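Local coordinates for protein chitinase (PDB 5XSW) that probably hydrolyses chitin as an endochitinase, represented here by the C-terminal part of a longer archaeal protein with bound N-acetylglucosamine sugars, at residues Glu213-Ala218 against Pro223-Tyr228; Ser178-Val183 against Glu235-Pro240. All coordinates share one frame; numbering follows the deposited sequence.

Contact 1: Glu213-Ala218 against Pro223-Tyr228. With NAG (2-acetamido-2-deoxy-beta-D-glucopyranose), chain C; PO4 (phosphate ion), chain F.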
loop_
_atom_site.group_PDB
_atom_site.type_symbol
_atom_site.label_atom_id
_atom_site.label_comp_id
_atom_site.label_asym_id
_atom_site.label_seq_id
_atom_site.Cartn_x
_atom_site.Cartn_y
_atom_site.Cartn_z
ATOM N N GLU A 213 17.499 -3.615 -8.819
ATOM C CA GLU A 213 16.210 -4.291 -8.524
ATOM C C GLU A 213 15.929 -5.472 -9.426
ATOM O O GLU A 213 15.378 -6.485 -8.962
ATOM C CB GLU A 213 15.039 -3.318 -8.653
ATOM C CG GLU A 213 15.028 -2.282 -7.483
ATOM C CD GLU A 213 14.668 -2.887 -6.138
ATOM O OE1 GLU A 213 14.690 -2.091 -5.160
ATOM O OE2 GLU A 213 14.287 -4.105 -6.070
ATOM N N ASN A 214 16.237 -5.339 -10.727
ATOM C CA ASN A 214 15.896 -6.435 -11.659
ATOM C C ASN A 214 16.653 -6.359 -12.967
ATOM O O ASN A 214 16.110 -6.704 -14.015
ATOM C CB ASN A 214 14.361 -6.394 -11.907
ATOM C CG ASN A 214 13.789 -7.635 -12.631
ATOM O OD1 ASN A 214 14.404 -8.703 -12.689
ATOM N ND2 ASN A 214 12.573 -7.465 -13.203
ATOM N N TRP A 215 17.887 -5.881 -12.907
ATOM C CA TRP A 215 18.733 -5.839 -14.105
ATOM C C TRP A 215 17.997 -5.098 -15.232
ATOM O O TRP A 215 18.160 -5.437 -16.387
ATOM C CB TRP A 215 19.085 -7.284 -14.571
ATOM C CG TRP A 215 20.195 -7.946 -13.822
ATOM C CD1 TRP A 215 20.061 -8.838 -12.740
ATOM C CD2 TRP A 215 21.615 -7.758 -14.006
ATOM N NE1 TRP A 215 21.308 -9.263 -12.351
ATOM C CE2 TRP A 215 22.276 -8.608 -13.081
ATOM C CE3 TRP A 215 22.392 -6.986 -14.890
ATOM C CZ2 TRP A 215 23.679 -8.717 -13.016
ATOM C CZ3 TRP A 215 23.802 -7.105 -14.830
ATOM C CH2 TRP A 215 24.428 -7.934 -13.862
ATOM N N GLY A 216 17.166 -4.108 -14.913
ATOM C CA GLY A 216 16.308 -3.549 -15.973
ATOM C C GLY A 216 17.130 -2.780 -17.006
ATOM O O GLY A 216 16.793 -2.727 -18.185
ATOM N N THR A 217 18.276 -2.269 -16.573
ATOM C CA THR A 217 19.023 -1.225 -17.295
ATOM C C THR A 217 20.501 -1.547 -17.326
ATOM O O THR A 217 21.315 -0.661 -17.434
ATOM C CB THR A 217 18.829 0.136 -16.583
ATOM O OG1 THR A 217 19.099 -0.090 -15.176
ATOM C CG2 THR A 217 17.380 0.586 -16.710
ATOM N N ALA A 218 20.851 -2.825 -17.219
ATOM C CA ALA A 218 22.240 -3.195 -17.295
ATOM C C ALA A 218 22.352 -4.563 -17.941
ATOM O O ALA A 218 21.459 -5.402 -17.800
ATOM C CB ALA A 218 22.887 -3.203 -15.920
ATOM N N PRO A 223 29.356 -14.977 -17.712
ATOM C CA PRO A 223 28.642 -16.099 -18.338
ATOM C C PRO A 223 27.793 -16.893 -17.330
ATOM O O PRO A 223 26.951 -17.680 -17.752
ATOM C CB PRO A 223 29.778 -16.952 -18.927
ATOM C CG PRO A 223 30.953 -16.662 -18.029
ATOM C CD PRO A 223 30.813 -15.210 -17.610
ATOM N N ALA A 224 27.979 -16.657 -16.034
ATOM C CA ALA A 224 27.108 -17.221 -15.012
ATOM C C ALA A 224 25.685 -16.691 -15.161
ATOM O O ALA A 224 24.733 -17.239 -14.611
ATOM C CB ALA A 224 27.640 -16.884 -13.628
ATOM N N PHE A 225 25.542 -15.584 -15.877
ATOM C CA PHE A 225 24.288 -14.859 -15.833
ATOM C C PHE A 225 23.457 -14.972 -17.067
ATOM O O PHE A 225 23.291 -13.987 -17.782
ATOM C CB PHE A 225 24.551 -13.391 -15.556
ATOM C CG PHE A 225 24.859 -13.143 -14.167
ATOM C CD1 PHE A 225 26.108 -13.450 -13.667
ATOM C CD2 PHE A 225 23.891 -12.689 -13.315
ATOM C CE1 PHE A 225 26.386 -13.285 -12.355
ATOM C CE2 PHE A 225 24.178 -12.500 -12.005
ATOM C CZ PHE A 225 25.411 -12.786 -11.512
ATOM N N LYS A 226 22.896 -16.156 -17.277
ATOM C CA LYS A 226 21.891 -16.360 -18.295
ATOM C C LYS A 226 20.886 -15.211 -18.311
ATOM O O LYS A 226 20.462 -14.669 -17.263
ATOM C CB LYS A 226 21.176 -17.693 -18.080
ATOM C CG LYS A 226 22.139 -18.878 -17.889
ATOM C CD LYS A 226 21.383 -20.186 -17.651
ATOM C CE LYS A 226 22.335 -21.368 -17.525
ATOM N NZ LYS A 226 21.589 -22.652 -17.358
ATOM N N GLY A 227 20.539 -14.826 -19.524
ATOM C CA GLY A 227 19.581 -13.772 -19.759
ATOM C C GLY A 227 19.328 -13.694 -21.249
ATOM O O GLY A 227 19.776 -14.566 -22.020
ATOM N N TYR A 228 18.562 -12.677 -21.640
ATOM C CA TYR A 228 18.291 -12.438 -23.023
ATOM C C TYR A 228 19.626 -12.017 -23.631
ATOM O O TYR A 228 20.433 -11.391 -22.967
ATOM C CB TYR A 228 17.182 -11.354 -23.179
ATOM C CG TYR A 228 15.911 -11.839 -22.511
ATOM C CD1 TYR A 228 15.063 -12.744 -23.169
ATOM C CD2 TYR A 228 15.591 -11.466 -21.210
ATOM C CE1 TYR A 228 13.905 -13.237 -22.560
ATOM C CE2 TYR A 228 14.411 -11.938 -20.563
ATOM C CZ TYR A 228 13.581 -12.831 -21.259
ATOM O OH TYR A 228 12.463 -13.321 -20.677
HETATM C C1 NAG C . 16.454 -8.208 -6.207
HETATM C C2 NAG C . 14.994 -8.452 -6.251
HETATM C C3 NAG C . 14.220 -7.281 -5.669
HETATM C C4 NAG C . 14.706 -6.887 -4.305
HETATM C C5 NAG C . 16.154 -6.624 -4.379
HETATM C C6 NAG C . 16.650 -6.306 -2.994
HETATM C C7 NAG C . 13.861 -9.818 -8.058
HETATM C C8 NAG C . 13.450 -9.955 -9.548
HETATM N N2 NAG C . 14.593 -8.685 -7.655
HETATM O O3 NAG C . 12.803 -7.548 -5.591
HETATM O O4 NAG C . 14.134 -5.624 -3.904
HETATM O O5 NAG C . 16.885 -7.808 -4.857
HETATM O O6 NAG C . 18.056 -6.201 -3.187
HETATM O O7 NAG C . 13.559 -10.645 -7.190
HETATM P P PO4 F . 11.070 -13.747 -17.147
HETATM O O1 PO4 F . 10.085 -14.492 -18.054
HETATM O O2 PO4 F . 12.153 -13.027 -18.061
HETATM O O3 PO4 F . 11.839 -14.736 -16.329
HETATM O O4 PO4 F . 10.292 -12.810 -16.167
#
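Trp215 and Phe225 meet between two backbones that stay well apart, the nearest pair of alpha carbons being Trp215 CA and Gly227 CA at 9.8 Å, so that the gap is bridged by rings alone. Trp215 is the first residue to leave the helical path, with a positive phi of 54°, and its beta carbon points toward the segment 223-228. Phe225 answers from that loop, and Trp215 CZ2 comes within 3.9 Å of Phe225 CE2. The rings meet obliquely, planes at 55°, in a small apolar contact.

Glu213, on the same segment, grips the sugar. Glu213 O accepts a hydrogen bond from N2 of the N-acetylglucosamine (NAG N2 to Glu213 O, 2.7 Å). Its side chain, bent at chi2 (-70°), brings Glu213 OE2 to 2.6 Å from NAG O4, which donates a second. Backbone and carboxylate thus hold two substituents of one sugar, and Asn214 OD1 lies 3.5 Å from the acetyl methyl, NAG C8. On the loop, Tyr228 OH donates to phosphate O2 at 2.7 Å, the ion lying at the ring edge and probably coming from the crystallisation liquor.

Arg338 of the second subunit also bonds this sugar, and Trp215 touches another; His374 and Gln242 hydrogen-bond Glu213 OE1 and Asn214 OD1. Trp215, following helix 203-214, packs on Ala179 of strand 179-181, while Phe225, in the loop between strands 218-219 and 228-232, rests on Ala176.

Contact 2: Ser178-Val183 against Glu235-Pro240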
loop_
_atom_site.group_PDB
_atom_site.type_symbol
_atom_site.label_atom_id
_atom_site.label_comp_id
_atom_site.label_asym_id
_atom_site.label_seq_id
_atom_site.Cartn_x
_atom_site.Cartn_y
_atom_site.Cartn_z
ATOM N N SER A 178 31.009 -7.978 -13.548
ATOM C CA SER A 178 31.002 -6.624 -14.115
ATOM C C SER A 178 29.657 -6.399 -14.854
ATOM O O SER A 178 28.876 -7.335 -15.039
ATOM C CB SER A 178 32.176 -6.442 -15.059
ATOM O OG SER A 178 31.938 -7.226 -16.204
ATOM N N ALA A 179 29.370 -5.162 -15.235
ATOM C CA ALA A 179 28.140 -4.901 -15.975
ATOM C C ALA A 179 28.348 -3.696 -16.902
ATOM O O ALA A 179 29.358 -3.022 -16.824
ATOM C CB ALA A 179 26.964 -4.641 -14.988
ATOM N N ARG A 180 27.373 -3.446 -17.763
ATOM C CA ARG A 180 27.356 -2.224 -18.567
ATOM C C ARG A 180 25.966 -1.660 -18.577
ATOM O O ARG A 180 25.006 -2.387 -18.846
ATOM C CB ARG A 180 27.820 -2.554 -19.993
ATOM C CG ARG A 180 27.601 -1.458 -21.033
ATOM C CD ARG A 180 28.049 -2.007 -22.465
ATOM N NE ARG A 180 27.759 -0.967 -23.463
ATOM C CZ ARG A 180 28.352 -0.889 -24.646
ATOM N NH1 ARG A 180 29.261 -1.793 -24.998
ATOM N NH2 ARG A 180 28.026 0.104 -25.454
ATOM N N MET A 181 25.831 -0.372 -18.300
ATOM C CA MET A 181 24.488 0.240 -18.298
ATOM C C MET A 181 23.969 0.374 -19.720
ATOM O O MET A 181 24.757 0.645 -20.641
ATOM C CB MET A 181 24.555 1.619 -17.610
ATOM C CG MET A 181 25.181 1.555 -16.209
ATOM S SD MET A 181 24.311 0.370 -15.069
ATOM C CE MET A 181 22.670 1.103 -14.949
ATOM N N TRP A 182 22.667 0.187 -19.911
ATOM C CA TRP A 182 22.056 0.364 -21.237
ATOM C C TRP A 182 20.611 0.764 -21.036
ATOM O O TRP A 182 19.982 0.495 -19.986
ATOM C CB TRP A 182 22.174 -0.915 -22.129
ATOM C CG TRP A 182 21.041 -1.886 -21.982
ATOM C CD1 TRP A 182 20.627 -2.483 -20.805
ATOM C CD2 TRP A 182 20.206 -2.401 -23.005
ATOM N NE1 TRP A 182 19.583 -3.340 -21.055
ATOM C CE2 TRP A 182 19.316 -3.320 -22.399
ATOM C CE3 TRP A 182 20.127 -2.195 -24.407
ATOM C CZ2 TRP A 182 18.338 -4.001 -23.119
ATOM C CZ3 TRP A 182 19.130 -2.878 -25.120
ATOM C CH2 TRP A 182 18.256 -3.762 -24.474
ATOM N N VAL A 183 20.101 1.471 -22.022
ATOM C CA VAL A 183 18.744 1.958 -22.016
ATOM C C VAL A 183 17.948 1.022 -22.935
ATOM O O VAL A 183 18.210 0.993 -24.145
ATOM C CB VAL A 183 18.678 3.415 -22.535
ATOM C CG1 VAL A 183 17.214 3.801 -22.786
ATOM C CG2 VAL A 183 19.391 4.398 -21.502
ATOM N N GLU A 235 29.317 -7.093 -29.958
ATOM C CA GLU A 235 29.647 -7.890 -28.776
ATOM C C GLU A 235 28.390 -8.474 -28.115
ATOM O O GLU A 235 27.421 -7.733 -27.900
ATOM C CB GLU A 235 30.375 -7.017 -27.761
ATOM C CG GLU A 235 31.787 -6.702 -28.194
ATOM C CD GLU A 235 32.700 -6.738 -27.024
ATOM O OE1 GLU A 235 32.454 -5.938 -26.068
ATOM O OE2 GLU A 235 33.624 -7.583 -27.054
ATOM N N GLU A 236 28.448 -9.748 -27.751
ATOM C CA GLU A 236 27.331 -10.405 -27.106
ATOM C C GLU A 236 27.257 -10.077 -25.595
ATOM O O GLU A 236 28.233 -10.237 -24.877
ATOM C CB GLU A 236 27.433 -11.904 -27.267
ATOM C CG GLU A 236 26.132 -12.606 -26.835
ATOM C CD GLU A 236 26.278 -14.111 -26.839
ATOM O OE1 GLU A 236 27.385 -14.568 -27.191
ATOM O OE2 GLU A 236 25.301 -14.837 -26.527
ATOM N N TYR A 237 26.118 -9.599 -25.139
ATOM C CA TYR A 237 25.878 -9.405 -23.679
ATOM C C TYR A 237 24.652 -10.237 -23.229
ATOM O O TYR A 237 23.803 -10.570 -24.057
ATOM C CB TYR A 237 25.632 -7.932 -23.358
ATOM C CG TYR A 237 26.838 -7.002 -23.502
ATOM C CD1 TYR A 237 27.171 -6.455 -24.739
ATOM C CD2 TYR A 237 27.655 -6.729 -22.429
ATOM C CE1 TYR A 237 28.260 -5.624 -24.885
ATOM C CE2 TYR A 237 28.742 -5.883 -22.543
ATOM C CZ TYR A 237 29.038 -5.344 -23.778
ATOM O OH TYR A 237 30.104 -4.521 -23.917
ATOM N N TYR A 238 24.558 -10.535 -21.919
ATOM C CA TYR A 238 23.358 -11.117 -21.349
ATOM C C TYR A 238 22.599 -10.046 -20.586
ATOM O O TYR A 238 23.212 -9.232 -19.894
ATOM C CB TYR A 238 23.731 -12.315 -20.409
ATOM C CG TYR A 238 24.644 -13.259 -21.154
ATOM C CD1 TYR A 238 24.155 -14.034 -22.217
ATOM C CD2 TYR A 238 26.024 -13.302 -20.880
ATOM C CE1 TYR A 238 25.047 -14.889 -22.978
ATOM C CE2 TYR A 238 26.913 -14.129 -21.635
ATOM C CZ TYR A 238 26.412 -14.922 -22.672
ATOM O OH TYR A 238 27.282 -15.731 -23.375
ATOM N N TRP A 239 21.295 -10.078 -20.727
ATOM C CA TRP A 239 20.383 -9.138 -20.033
ATOM C C TRP A 239 19.593 -9.944 -19.000
ATOM O O TRP A 239 18.587 -10.507 -19.348
ATOM C CB TRP A 239 19.405 -8.516 -21.050
ATOM C CG TRP A 239 18.566 -7.367 -20.508
ATOM C CD1 TRP A 239 18.847 -6.600 -19.415
ATOM C CD2 TRP A 239 17.354 -6.858 -21.063
ATOM N NE1 TRP A 239 17.871 -5.652 -19.250
ATOM C CE2 TRP A 239 16.950 -5.773 -20.258
ATOM C CE3 TRP A 239 16.577 -7.207 -22.169
ATOM C CZ2 TRP A 239 15.772 -5.044 -20.496
ATOM C CZ3 TRP A 239 15.396 -6.473 -22.436
ATOM C CH2 TRP A 239 15.002 -5.398 -21.583
ATOM N N PRO A 240 20.072 -10.011 -17.746
ATOM C CA PRO A 240 19.484 -10.940 -16.752
ATOM C C PRO A 240 18.210 -10.421 -16.106
ATOM O O PRO A 240 17.928 -10.725 -14.947
ATOM C CB PRO A 240 20.617 -11.092 -15.688
ATOM C CG PRO A 240 21.915 -10.466 -16.362
ATOM C CD PRO A 240 21.296 -9.342 -17.244
#
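The indole edge of Trp182 stands on the face of Trp239 in a T-shaped pair, the planes at 88° and the five-membered ring centroids 4.7 Å apart. Trp182 CZ2 rides over the middle of the Trp239 ring, 3.6 Å from Trp239 CE2. Its NE1 lies 3.4 Å from Trp239 NE1, but both are donors and do not bond; Trp239 NE1 turns instead to weak hydrogen bonds with the carbonyls of Trp215 and Gly216. Putting a leucine in place of Trp239 would probably leave the Trp182 edge without its flat partner and those carbonyls without their shared N-H.

Two residues earlier in each segment the chemistry turns polar. Arg180, with CG anti to the backbone N (chi1 168°) and the chain extended, uses NH1 to donate a hydrogen bond to Tyr237 OH, 3.1 Å away. The hydroxyl lies in the guanidinium plane, which stands nearly perpendicular to the phenol ring, and Arg180 CD also packs 3.7 Å from Tyr237 CZ.

Val219 of strand 218-219 is touched by Trp182, Tyr237 and Trp239. The contact therefore joins the three-stranded sheet, with 179-181 at its centre, to the hairpin of strands 228-232 and 235-239.

Both contacts are partly buried, yet they illustrate how neighbouring pieces of one fold divide their work. Contact 1 is small and sits where the residues at and just after helix 203-214 and a loop border the glycan pocket, so much of its polar chemistry is spent on ligands. Contact 2 is about three times as extensive and joins two strand-bearing segments, with an aromatic pair and a charged donor on a phenol. They share elements: strand 218-219, which begins at the end of 213-218, pairs with 179-181. Probable backbone hydrogen bonds, Thr217 O to Trp182 N and Tyr228 O to Trp239 N, tie the two contacts together.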